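Local coordinates for protein short-chain dehydrogenase/reductase SDR (Paraburkholderia phymatum, PDB 5VA8) that binds NADP and, as a member of the short-chain dehydrogenase/reductase family, probably catalyses an NADP(H)-dependent oxidation or reduction, at residues V143-S148 with V184-L189; D111-A116 with L158-G163; E50-T55 with V67-C72. All blocks are in the same frame, centred on the assembly; numbering follows the deposited sequence. Where two conformers were deposited one is given.

Contact 1 of 3, residues V143-S148 with V184-L189; sequences VVNITS and VTINNL. With TCE (3,3',3''-phosphanetriyltripropanoic acid), chain F; NAP (NADP nicotinamide-adenine-dinucleotide phosphate), chain E.
Asn145 and Asn188 join side chains across two neighbouring parallel strands. Asn145 ND2 donates to Asn188 OD1 over 2.8 Å. The oxygen accepts almost end-on, with a C=O...N angle of 176°, and it sits near the amide plane of Asn145. The two amide planes are turned 36° from each other. Asn145 OD1 is bonded to Asn95 and Asn188 ND2 to Asn255, so a run of amides spans four strands inside the protein. Both side chains also touch Ile172 of helix 159-179.

On the same face Val143 and Ile186 lie side by side, CB to CG1 3.9 Å. On the other face Val144 CG1 meets Leu189 CG at 3.8 Å. Leu189 also packs on Phe236 and Cys240 of helix 233-243. The backbones are tied regularly: Asn145 N bonds Asn187 O, and Leu189 N bonds Asn145 O. A water beside Val143 O bridges it to Thr185 OG1 and Asn187 ND2. Asn187 OD1 accepts from Gln254 N, and ND2 also donates to Ile251 O.

The Thr147-Ser148 end is looser. The bond from Thr147 N to Leu189 O, 2.9 Å, is the last between the two segments. Ser148 turns away, and its OG donates to TCE O15 at 2.7 Å. Thr147 O lies 3.4 Å from C6N of the nicotinamide. The two strands and helix 159-179, which connects them, form a beta-alpha-beta crossover of the Rossmann fold, with the cofactor at the C-terminal end of strand 141-146.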
loop_
_atom_site.group_PDB
_atom_site.type_symbol
_atom_site.label_atom_id
_atom_site.label_comp_id
_atom_site.label_asym_id
_atom_site.label_seq_id
_atom_site.Cartn_x
_atom_site.Cartn_y
_atom_site.Cartn_z
ATOM N N VAL A 143 -3.443 4.788 21.926
ATOM C CA VAL A 143 -4.709 4.266 21.422
ATOM C C VAL A 143 -4.379 3.122 20.481
ATOM O O VAL A 143 -3.557 3.288 19.571
ATOM C CB VAL A 143 -5.530 5.335 20.682
ATOM C CG1 VAL A 143 -6.833 4.720 20.144
ATOM C CG2 VAL A 143 -5.819 6.541 21.595
ATOM N N VAL A 144 -5.011 1.970 20.698
ATOM C CA VAL A 144 -4.878 0.812 19.819
ATOM C C VAL A 144 -6.277 0.436 19.372
ATOM O O VAL A 144 -7.128 0.110 20.210
ATOM C CB VAL A 144 -4.195 -0.376 20.516
ATOM C CG1 VAL A 144 -4.195 -1.603 19.596
ATOM C CG2 VAL A 144 -2.765 -0.013 20.924
ATOM N N ASN A 145 -6.520 0.467 18.065
ATOM C CA ASN A 145 -7.819 0.088 17.511
ATOM C C ASN A 145 -7.734 -1.331 16.964
ATOM O O ASN A 145 -6.939 -1.602 16.060
ATOM C CB ASN A 145 -8.242 1.049 16.401
ATOM C CG ASN A 145 -8.195 2.490 16.843
ATOM O OD1 ASN A 145 -8.925 2.879 17.750
ATOM N ND2 ASN A 145 -7.335 3.284 16.215
ATOM N N ILE A 146 -8.566 -2.230 17.486
ATOM C CA ILE A 146 -8.645 -3.577 16.928
ATOM C C ILE A 146 -9.524 -3.506 15.692
ATOM O O ILE A 146 -10.711 -3.170 15.789
ATOM C CB ILE A 146 -9.218 -4.571 17.945
ATOM C CG1 ILE A 146 -8.303 -4.686 19.164
ATOM C CG2 ILE A 146 -9.452 -5.942 17.275
ATOM C CD1 ILE A 146 -8.881 -5.596 20.255
ATOM N N THR A 147 -8.945 -3.807 14.523
ATOM C CA THR A 147 -9.706 -3.724 13.282
ATOM C C THR A 147 -9.773 -5.114 12.665
ATOM O O THR A 147 -10.366 -6.012 13.275
ATOM C CB THR A 147 -9.129 -2.666 12.325
ATOM O OG1 THR A 147 -7.778 -2.974 11.952
ATOM C CG2 THR A 147 -9.166 -1.279 12.999
ATOM N N SER A 148 -9.154 -5.316 11.501
ATOM C CA SER A 148 -9.308 -6.575 10.773
ATOM C C SER A 148 -8.372 -6.574 9.580
ATOM O O SER A 148 -8.069 -5.519 9.019
ATOM C CB SER A 148 -10.748 -6.761 10.279
ATOM O OG SER A 148 -10.862 -7.979 9.552
ATOM N N VAL A 184 1.360 11.221 22.178
ATOM C CA VAL A 184 0.275 10.263 22.002
ATOM C C VAL A 184 0.523 9.509 20.706
ATOM O O VAL A 184 0.883 10.115 19.686
ATOM C CB VAL A 184 -1.088 10.976 21.959
ATOM C CG1 VAL A 184 -2.225 9.981 21.742
ATOM C CG2 VAL A 184 -1.291 11.772 23.237
ATOM N N THR A 185 0.343 8.191 20.737
ATOM C CA THR A 185 0.362 7.405 19.512
ATOM C C THR A 185 -0.988 6.735 19.328
ATOM O O THR A 185 -1.698 6.450 20.297
ATOM C CB THR A 185 1.450 6.332 19.511
ATOM O OG1 THR A 185 1.120 5.330 20.483
ATOM C CG2 THR A 185 2.818 6.945 19.828
ATOM N N ILE A 186 -1.353 6.530 18.067
ATOM C CA ILE A 186 -2.616 5.894 17.708
ATOM C C ILE A 186 -2.299 4.914 16.591
ATOM O O ILE A 186 -1.831 5.324 15.523
ATOM C CB ILE A 186 -3.682 6.899 17.243
ATOM C CG1 ILE A 186 -3.918 7.969 18.311
ATOM C CG2 ILE A 186 -4.987 6.154 16.907
ATOM C CD1 ILE A 186 -4.940 9.044 17.903
ATOM N N ASN A 187 -2.509 3.627 16.849
ATOM C CA ASN A 187 -2.155 2.580 15.905
ATOM C C ASN A 187 -3.300 1.589 15.823
ATOM O O ASN A 187 -4.158 1.528 16.704
ATOM C CB ASN A 187 -0.870 1.848 16.321
ATOM C CG ASN A 187 0.338 2.754 16.274
ATOM O OD1 ASN A 187 0.794 3.132 15.193
ATOM N ND2 ASN A 187 0.876 3.096 17.443
ATOM N N ASN A 188 -3.299 0.809 14.746
ATOM C CA ASN A 188 -4.324 -0.202 14.527
ATOM C C ASN A 188 -3.689 -1.583 14.533
ATOM O O ASN A 188 -2.613 -1.783 13.964
ATOM C CB ASN A 188 -5.057 0.045 13.208
ATOM C CG ASN A 188 -5.529 1.483 13.076
ATOM O OD1 ASN A 188 -6.134 2.029 13.996
ATOM N ND2 ASN A 188 -5.221 2.115 11.947
ATOM N N LEU A 189 -4.366 -2.528 15.183
ATOM C CA LEU A 189 -3.975 -3.932 15.199
ATOM C C LEU A 189 -4.976 -4.705 14.365
ATOM O O LEU A 189 -6.170 -4.712 14.687
ATOM C CB LEU A 189 -3.948 -4.482 16.624
ATOM C CG LEU A 189 -2.672 -4.390 17.452
ATOM C CD1 LEU A 189 -2.878 -5.148 18.753
ATOM C CD2 LEU A 189 -1.465 -4.945 16.675
HETATM O O16 TCE F . -15.293 -8.117 10.990
HETATM C C14 TCE F . -14.256 -8.729 10.612
HETATM O O15 TCE F . -13.539 -8.256 9.699
HETATM C C5 TCE F . -13.893 -10.067 11.254
HETATM C C2 TCE F . -12.824 -10.736 10.397
HETATM P P TCE F . -12.156 -12.212 11.304
HETATM C C3 TCE F . -13.502 -13.184 12.102
HETATM C C6 TCE F . -14.279 -13.727 10.911
HETATM C C8 TCE F . -15.495 -14.447 11.454
HETATM O O10 TCE F . -15.707 -15.621 11.070
HETATM O O9 TCE F . -16.261 -13.875 12.279
HETATM C C1 TCE F . -11.167 -13.234 10.133
HETATM C C4 TCE F . -10.033 -12.360 9.609
HETATM C C11 TCE F . -9.270 -13.178 8.584
HETATM O O12 TCE F . -8.228 -12.724 8.038
HETATM O O13 TCE F . -9.701 -14.325 8.295
HETATM P PA NAP E . -15.275 -12.612 20.858
HETATM O O1A NAP E . -14.382 -13.701 21.295
HETATM O O2A NAP E . -16.708 -13.005 20.564
HETATM O O5B NAP E . -15.226 -11.492 22.005
HETATM C C5B NAP E . -16.012 -10.302 21.845
HETATM C C4B NAP E . -16.018 -9.595 23.172
HETATM O O4B NAP E . -16.561 -8.271 22.986
HETATM C C3B NAP E . -16.886 -10.243 24.251
HETATM O O3B NAP E . -16.338 -9.962 25.531
HETATM C C2B NAP E . -18.216 -9.519 24.059
HETATM O O2B NAP E . -19.022 -9.679 25.248
HETATM C C1B NAP E . -17.704 -8.100 23.801
HETATM N N9A NAP E . -18.630 -7.242 23.068
HETATM C C8A NAP E . -19.130 -7.460 21.812
HETATM N N7A NAP E . -19.857 -6.472 21.347
HETATM C C5A NAP E . -19.843 -5.541 22.375
HETATM C C6A NAP E . -20.444 -4.275 22.516
HETATM N N6A NAP E . -21.204 -3.703 21.575
HETATM N N1A NAP E . -20.246 -3.609 23.675
HETATM C C2A NAP E . -19.482 -4.177 24.618
HETATM N N3A NAP E . -18.865 -5.364 24.597
HETATM C C4A NAP E . -19.091 -6.001 23.443
HETATM O O3 NAP E . -14.706 -11.894 19.547
HETATM P PN NAP E . -13.221 -11.628 19.010
HETATM O O1N NAP E . -12.343 -11.265 20.140
HETATM O O2N NAP E . -12.847 -12.764 18.142
HETATM O O5D NAP E . -13.499 -10.355 18.087
HETATM C C5D NAP E . -13.240 -9.016 18.556
HETATM C C4D NAP E . -13.337 -8.119 17.346
HETATM O O4D NAP E . -12.285 -8.474 16.418
HETATM C C3D NAP E . -14.646 -8.215 16.553
HETATM O O3D NAP E . -15.000 -6.943 16.010
HETATM C C2D NAP E . -14.279 -9.178 15.429
HETATM O O2D NAP E . -15.091 -9.063 14.265
HETATM C C1D NAP E . -12.854 -8.705 15.162
HETATM N N1N NAP E . -12.011 -9.695 14.447
HETATM C C2N NAP E . -11.939 -10.963 14.886
HETATM C C3N NAP E . -11.107 -11.862 14.253
HETATM C C7N NAP E . -10.927 -13.295 14.654
HETATM O O7N NAP E . -10.529 -14.112 13.801
HETATM N N7N NAP E . -11.329 -13.665 15.867
HETATM C C4N NAP E . -10.302 -11.399 13.215
HETATM C C5N NAP E . -10.414 -10.089 12.781
HETATM C C6N NAP E . -11.290 -9.250 13.401
HETATM P P2B NAP E . -20.612 -9.413 25.226
HETATM O O1X NAP E . -20.792 -7.941 25.055
HETATM O O2X NAP E . -21.202 -10.213 24.063
HETATM O O3X NAP E . -21.089 -9.946 26.592
HETATM O O HOH W 1 -0.708 3.041 20.055
#

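Contact 2 of 3, residues D111-A116 with L158-G163; sequences DDWIRA and LGLSNG. With TCE (3,3',3''-phosphanetriyltripropanoic acid), chain F.
This is an apolar helix-helix contact near the N-terminal ends of helices 110-138 and 159-179, centred on Trp113 and Leu160 and facing a second subunit. The short axes cross at -48° and come within 9.8 Å. No hydrogen bond spans them. Leu160 CD2 sits over one face of the indole, 3.6 Å from the centroid of the six-membered ring and 13° off its normal, a clear CH-pi contact. The leucine holds CD1 extended from CA (chi2 169°), and this turns CD2 onto the ring. Gly163 CA lies at the ring edge, 4.3 Å from Trp113 CZ3. Its lack of a side chain lets the ring come close. Gly159 O approaches Trp113 CH2 obliquely at 3.5 Å.

In short-chain dehydrogenases these two long helices commonly build a four-helix subunit interface. Here Phe171 of the second subunit meets the Trp113 ring edge-to-face, and Met121 of that subunit also packs on the Trp113 side chain.

Further along, Ala116 CB touches Leu160 CB at 3.9 Å, and Pro100 packs on both residues. Ser161 points away from helix 110-138, and its OG donates to TCE O15 at 2.6 Å. Ser150 and Arg165 also bond this hydroxyl.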
loop_
_atom_site.group_PDB
_atom_site.type_symbol
_atom_site.label_atom_id
_atom_site.label_comp_id
_atom_site.label_asym_id
_atom_site.label_seq_id
_atom_site.Cartn_x
_atom_site.Cartn_y
_atom_site.Cartn_z
ATOM N N ASP A 111 -29.839 0.166 7.138
ATOM C CA ASP A 111 -29.658 0.016 8.581
ATOM C C ASP A 111 -28.474 -0.886 8.904
ATOM O O ASP A 111 -27.765 -0.657 9.888
ATOM C CB ASP A 111 -30.926 -0.542 9.233
ATOM C CG ASP A 111 -31.818 0.536 9.803
ATOM O OD1 ASP A 111 -32.974 0.216 10.148
ATOM O OD2 ASP A 111 -31.379 1.692 9.901
ATOM N N ASP A 112 -28.253 -1.935 8.101
ATOM C CA ASP A 112 -27.060 -2.760 8.298
ATOM C C ASP A 112 -25.799 -1.911 8.228
ATOM O O ASP A 112 -24.878 -2.070 9.041
ATOM C CB ASP A 112 -26.961 -3.851 7.234
ATOM C CG ASP A 112 -27.945 -4.984 7.433
ATOM O OD1 ASP A 112 -28.373 -5.252 8.581
ATOM O OD2 ASP A 112 -28.273 -5.616 6.410
ATOM N N TRP A 113 -25.734 -1.023 7.231
ATOM C CA TRP A 113 -24.577 -0.152 7.075
ATOM C C TRP A 113 -24.415 0.777 8.265
ATOM O O TRP A 113 -23.309 0.933 8.791
ATOM C CB TRP A 113 -24.700 0.655 5.781
ATOM C CG TRP A 113 -24.239 -0.129 4.595
ATOM C CD1 TRP A 113 -25.004 -0.594 3.556
ATOM C CD2 TRP A 113 -22.906 -0.579 4.349
ATOM N NE1 TRP A 113 -24.219 -1.290 2.666
ATOM C CE2 TRP A 113 -22.926 -1.296 3.132
ATOM C CE3 TRP A 113 -21.694 -0.445 5.039
ATOM C CZ2 TRP A 113 -21.775 -1.875 2.589
ATOM C CZ3 TRP A 113 -20.557 -1.031 4.498
ATOM C CH2 TRP A 113 -20.614 -1.734 3.287
ATOM N N ILE A 114 -25.504 1.428 8.687
ATOM C CA ILE A 114 -25.384 2.365 9.801
ATOM C C ILE A 114 -24.908 1.641 11.053
ATOM O O ILE A 114 -24.039 2.136 11.778
ATOM C CB ILE A 114 -26.716 3.096 10.045
ATOM C CG1 ILE A 114 -27.114 3.913 8.817
ATOM C CG2 ILE A 114 -26.609 4.003 11.272
ATOM C CD1 ILE A 114 -26.172 5.050 8.500
ATOM N N ARG A 115 -25.469 0.459 11.328
ATOM C CA ARG A 115 -25.058 -0.272 12.520
ATOM C C ARG A 115 -23.585 -0.665 12.456
ATOM O O ARG A 115 -22.878 -0.584 13.466
ATOM C CB ARG A 115 -25.956 -1.494 12.715
ATOM C CG ARG A 115 -27.407 -1.116 12.992
ATOM C CD ARG A 115 -28.311 -2.329 12.976
ATOM N NE ARG A 115 -28.037 -3.236 14.086
ATOM C CZ ARG A 115 -28.669 -4.389 14.270
ATOM N NH1 ARG A 115 -29.607 -4.772 13.413
ATOM N NH2 ARG A 115 -28.368 -5.159 15.305
ATOM N N ALA A 116 -23.105 -1.106 11.290
ATOM C CA ALA A 116 -21.698 -1.475 11.194
ATOM C C ALA A 116 -20.815 -0.251 11.350
ATOM O O ALA A 116 -19.797 -0.299 12.049
ATOM C CB ALA A 116 -21.408 -2.179 9.868
ATOM N N LEU A 158 -17.801 -10.389 4.190
ATOM C CA LEU A 158 -17.810 -9.387 5.256
ATOM C C LEU A 158 -17.709 -7.965 4.704
ATOM O O LEU A 158 -16.962 -7.129 5.237
ATOM C CB LEU A 158 -16.691 -9.665 6.271
ATOM C CG LEU A 158 -16.991 -10.847 7.206
ATOM C CD1 LEU A 158 -15.832 -11.081 8.173
ATOM C CD2 LEU A 158 -18.287 -10.621 7.980
ATOM N N GLY A 159 -18.498 -7.672 3.668
ATOM C CA GLY A 159 -18.504 -6.331 3.096
ATOM C C GLY A 159 -18.735 -5.226 4.111
ATOM O O GLY A 159 -18.184 -4.132 3.975
ATOM N N LEU A 160 -19.566 -5.488 5.133
ATOM C CA LEU A 160 -19.830 -4.449 6.134
ATOM C C LEU A 160 -18.572 -4.108 6.917
ATOM O O LEU A 160 -18.388 -2.951 7.328
ATOM C CB LEU A 160 -20.947 -4.896 7.082
ATOM C CG LEU A 160 -22.335 -5.058 6.453
ATOM C CD1 LEU A 160 -23.278 -5.756 7.417
ATOM C CD2 LEU A 160 -22.910 -3.692 6.050
ATOM N N SER A 161 -17.705 -5.100 7.146
ATOM C CA SER A 161 -16.415 -4.862 7.786
ATOM C C SER A 161 -15.437 -4.211 6.814
ATOM O O SER A 161 -14.750 -3.242 7.168
ATOM C CB SER A 161 -15.834 -6.183 8.301
ATOM O OG SER A 161 -14.510 -6.000 8.796
ATOM N N ASN A 162 -15.371 -4.749 5.592
ATOM C CA ASN A 162 -14.529 -4.181 4.544
ATOM C C ASN A 162 -14.735 -2.683 4.456
ATOM O O ASN A 162 -13.777 -1.911 4.344
ATOM C CB ASN A 162 -14.866 -4.816 3.187
ATOM C CG ASN A 162 -14.634 -6.324 3.154
ATOM O OD1 ASN A 162 -13.916 -6.880 3.990
ATOM N ND2 ASN A 162 -15.244 -6.992 2.174
ATOM N N GLY A 163 -15.988 -2.254 4.517
ATOM C CA GLY A 163 -16.303 -0.843 4.505
ATOM C C GLY A 163 -16.062 -0.129 5.823
ATOM O O GLY A 163 -15.265 0.813 5.874
HETATM O O16 TCE F . -15.293 -8.117 10.990
HETATM C C14 TCE F . -14.256 -8.729 10.612
HETATM O O15 TCE F . -13.539 -8.256 9.699
HETATM C C5 TCE F . -13.893 -10.067 11.254
HETATM C C2 TCE F . -12.824 -10.736 10.397
HETATM P P TCE F . -12.156 -12.212 11.304
HETATM C C3 TCE F . -13.502 -13.184 12.102
HETATM C C6 TCE F . -14.279 -13.727 10.911
HETATM C C8 TCE F . -15.495 -14.447 11.454
HETATM O O10 TCE F . -15.707 -15.621 11.070
HETATM O O9 TCE F . -16.261 -13.875 12.279
HETATM C C1 TCE F . -11.167 -13.234 10.133
HETATM C C4 TCE F . -10.033 -12.360 9.609
HETATM C C11 TCE F . -9.270 -13.178 8.584
HETATM O O12 TCE F . -8.228 -12.724 8.038
HETATM O O13 TCE F . -9.701 -14.325 8.295
#

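Contact 3 of 3, residues E50-T55 with V67-C72; sequences ETLDAT and VQAVAC
Leu52 carries this contact, reaching from helix 49-63 onto the face of strand 67-71 that carries Ala69. Its CG lies anti to the backbone N (chi1 172°), and this sends both methyls toward the strand. The branch point meets a small side chain: Leu52 CG is 3.8 Å from Ala69 CB, and CD1 of the same leucine is 4.0 Å from that methyl. Leu52 CD2 also touches Ala69 CB and then reaches on to the peptide between Val70 and Ala71. It lies 3.5 Å from Val70 O and 3.9 Å from Ala71 CB.

Ala69 is the second main partner. Its methyl points at the helix and is short enough to let the helix lie close. The segment axes approach to 8.6 Å and run antiparallel, at 176°. Ala71 adds a smaller patch near the surface. Asp53, at the rim beside Ala69, comes no closer than 4.4 Å, OD1 to Ala69 CB. No hydrogen bond crosses, so the two segments are held here by apolar contact.

Helix 49-63 and strand 67-71 are the last two elements of a beta-alpha-beta unit that begins with strand 41-46. Leu52 and Thr55 also pack on Ile44 of that strand. Ala56 and Ile59, one and two turns beyond Leu52, pack on Val67; Ala56 also touches Ala69. Val70 faces the other way, onto Ala82 and Ala86 of helix 77-86, so the strand, outermost in this chain, lies between two helices.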
loop_
_atom_site.group_PDB
_atom_site.type_symbol
_atom_site.label_atom_id
_atom_site.label_comp_id
_atom_site.label_asym_id
_atom_site.label_seq_id
_atom_site.Cartn_x
_atom_site.Cartn_y
_atom_site.Cartn_z
ATOM N N GLU A 50 -22.397 -11.822 33.365
ATOM C CA GLU A 50 -21.861 -13.091 33.853
ATOM C C GLU A 50 -20.392 -13.263 33.474
ATOM O O GLU A 50 -19.527 -13.445 34.339
ATOM C CB GLU A 50 -22.675 -14.267 33.318
ATOM C CG GLU A 50 -22.258 -15.578 33.982
ATOM C CD GLU A 50 -22.777 -16.813 33.274
ATOM O OE1 GLU A 50 -23.354 -16.683 32.174
ATOM O OE2 GLU A 50 -22.599 -17.920 33.824
ATOM N N THR A 51 -20.092 -13.196 32.176
ATOM C CA THR A 51 -18.721 -13.423 31.739
ATOM C C THR A 51 -17.836 -12.230 32.067
ATOM O O THR A 51 -16.647 -12.403 32.361
ATOM C CB THR A 51 -18.686 -13.732 30.238
ATOM O OG1 THR A 51 -19.482 -14.897 29.974
ATOM C CG2 THR A 51 -17.264 -14.016 29.783
ATOM N N LEU A 52 -18.407 -11.022 32.049
ATOM C CA LEU A 52 -17.645 -9.831 32.411
ATOM C C LEU A 52 -17.104 -9.931 33.833
ATOM O O LEU A 52 -15.918 -9.680 34.080
ATOM C CB LEU A 52 -18.528 -8.591 32.257
ATOM C CG LEU A 52 -17.926 -7.288 32.775
ATOM C CD1 LEU A 52 -16.753 -6.851 31.907
ATOM C CD2 LEU A 52 -19.008 -6.202 32.832
ATOM N N ASP A 53 -17.972 -10.274 34.788
ATOM C CA ASP A 53 -17.554 -10.347 36.185
ATOM C C ASP A 53 -16.532 -11.452 36.397
ATOM O O ASP A 53 -15.610 -11.310 37.207
ATOM C CB ASP A 53 -18.768 -10.582 37.086
ATOM C CG ASP A 53 -19.742 -9.423 37.075
ATOM O OD1 ASP A 53 -19.384 -8.344 36.563
ATOM O OD2 ASP A 53 -20.870 -9.603 37.590
ATOM N N ALA A 54 -16.682 -12.564 35.683
ATOM C CA ALA A 54 -15.752 -13.676 35.856
ATOM C C ALA A 54 -14.371 -13.319 35.319
ATOM O O ALA A 54 -13.350 -13.558 35.978
ATOM C CB ALA A 54 -16.303 -14.922 35.165
ATOM N N THR A 55 -14.320 -12.730 34.125
ATOM C CA THR A 55 -13.037 -12.299 33.582
ATOM C C THR A 55 -12.398 -11.230 34.462
ATOM O O THR A 55 -11.178 -11.235 34.667
ATOM C CB THR A 55 -13.226 -11.798 32.152
ATOM O OG1 THR A 55 -13.611 -12.908 31.329
ATOM C CG2 THR A 55 -11.938 -11.185 31.603
ATOM N N VAL A 67 -8.941 -3.683 38.780
ATOM C CA VAL A 67 -9.779 -4.044 37.645
ATOM C C VAL A 67 -11.182 -3.506 37.878
ATOM O O VAL A 67 -11.818 -3.823 38.892
ATOM C CB VAL A 67 -9.819 -5.560 37.414
ATOM C CG1 VAL A 67 -10.698 -5.880 36.205
ATOM C CG2 VAL A 67 -8.410 -6.100 37.220
ATOM N N GLN A 68 -11.659 -2.700 36.944
ATOM C CA GLN A 68 -13.039 -2.242 36.936
ATOM C C GLN A 68 -13.785 -2.929 35.806
ATOM O O GLN A 68 -13.233 -3.143 34.724
ATOM C CB GLN A 68 -13.115 -0.731 36.766
ATOM C CG GLN A 68 -12.450 -0.008 37.902
ATOM C CD GLN A 68 -12.611 1.488 37.817
ATOM O OE1 GLN A 68 -12.851 2.152 38.826
ATOM N NE2 GLN A 68 -12.470 2.037 36.613
ATOM N N ALA A 69 -15.031 -3.296 36.071
ATOM C CA ALA A 69 -15.878 -3.939 35.078
ATOM C C ALA A 69 -17.074 -3.038 34.830
ATOM O O ALA A 69 -17.744 -2.623 35.781
ATOM C CB ALA A 69 -16.334 -5.324 35.552
ATOM N N VAL A 70 -17.326 -2.719 33.564
ATOM C CA VAL A 70 -18.483 -1.912 33.181
ATOM C C VAL A 70 -19.345 -2.753 32.254
ATOM O O VAL A 70 -18.883 -3.153 31.178
ATOM C CB VAL A 70 -18.069 -0.608 32.484
ATOM C CG1 VAL A 70 -19.307 0.188 32.081
ATOM C CG2 VAL A 70 -17.173 0.210 33.383
ATOM N N ALA A 71 -20.593 -3.004 32.661
ATOM C CA ALA A 71 -21.546 -3.750 31.836
ATOM C C ALA A 71 -22.305 -2.758 30.958
ATOM O O ALA A 71 -23.203 -2.058 31.430
ATOM C CB ALA A 71 -22.501 -4.560 32.709
ATOM N N CYS A 72 -21.950 -2.700 29.675
ATOM C CA CYS A 72 -22.643 -1.784 28.778
ATOM C C CYS A 72 -22.335 -2.159 27.337
ATOM O O CYS A 72 -21.381 -2.888 27.052
ATOM C CB CYS A 72 -22.239 -0.327 29.028
ATOM S SG CYS A 72 -20.564 0.024 28.429
#

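From the N terminus, contact 3 comes first. It closes the short loop from helix 49-63 to strand 67-71 at one edge of the sheet, before the others open. Contact 2 opens at 111-116, contact 1 at 143-148. Contact 2 then closes at 158-163, and contact 1 at 184-189. These two therefore cross along the chain. Contact 2 ties helix 110-138 to helix 159-179; contact 1 joins the strands on either side of the latter helix in the sequence. They touch where Ser148 CB packs on Ser161 OG, 4.1 Å apart, and both reach TCE. Contact 3 lies on the same sheet as contact 1, with their nearest atoms about 13 Å apart.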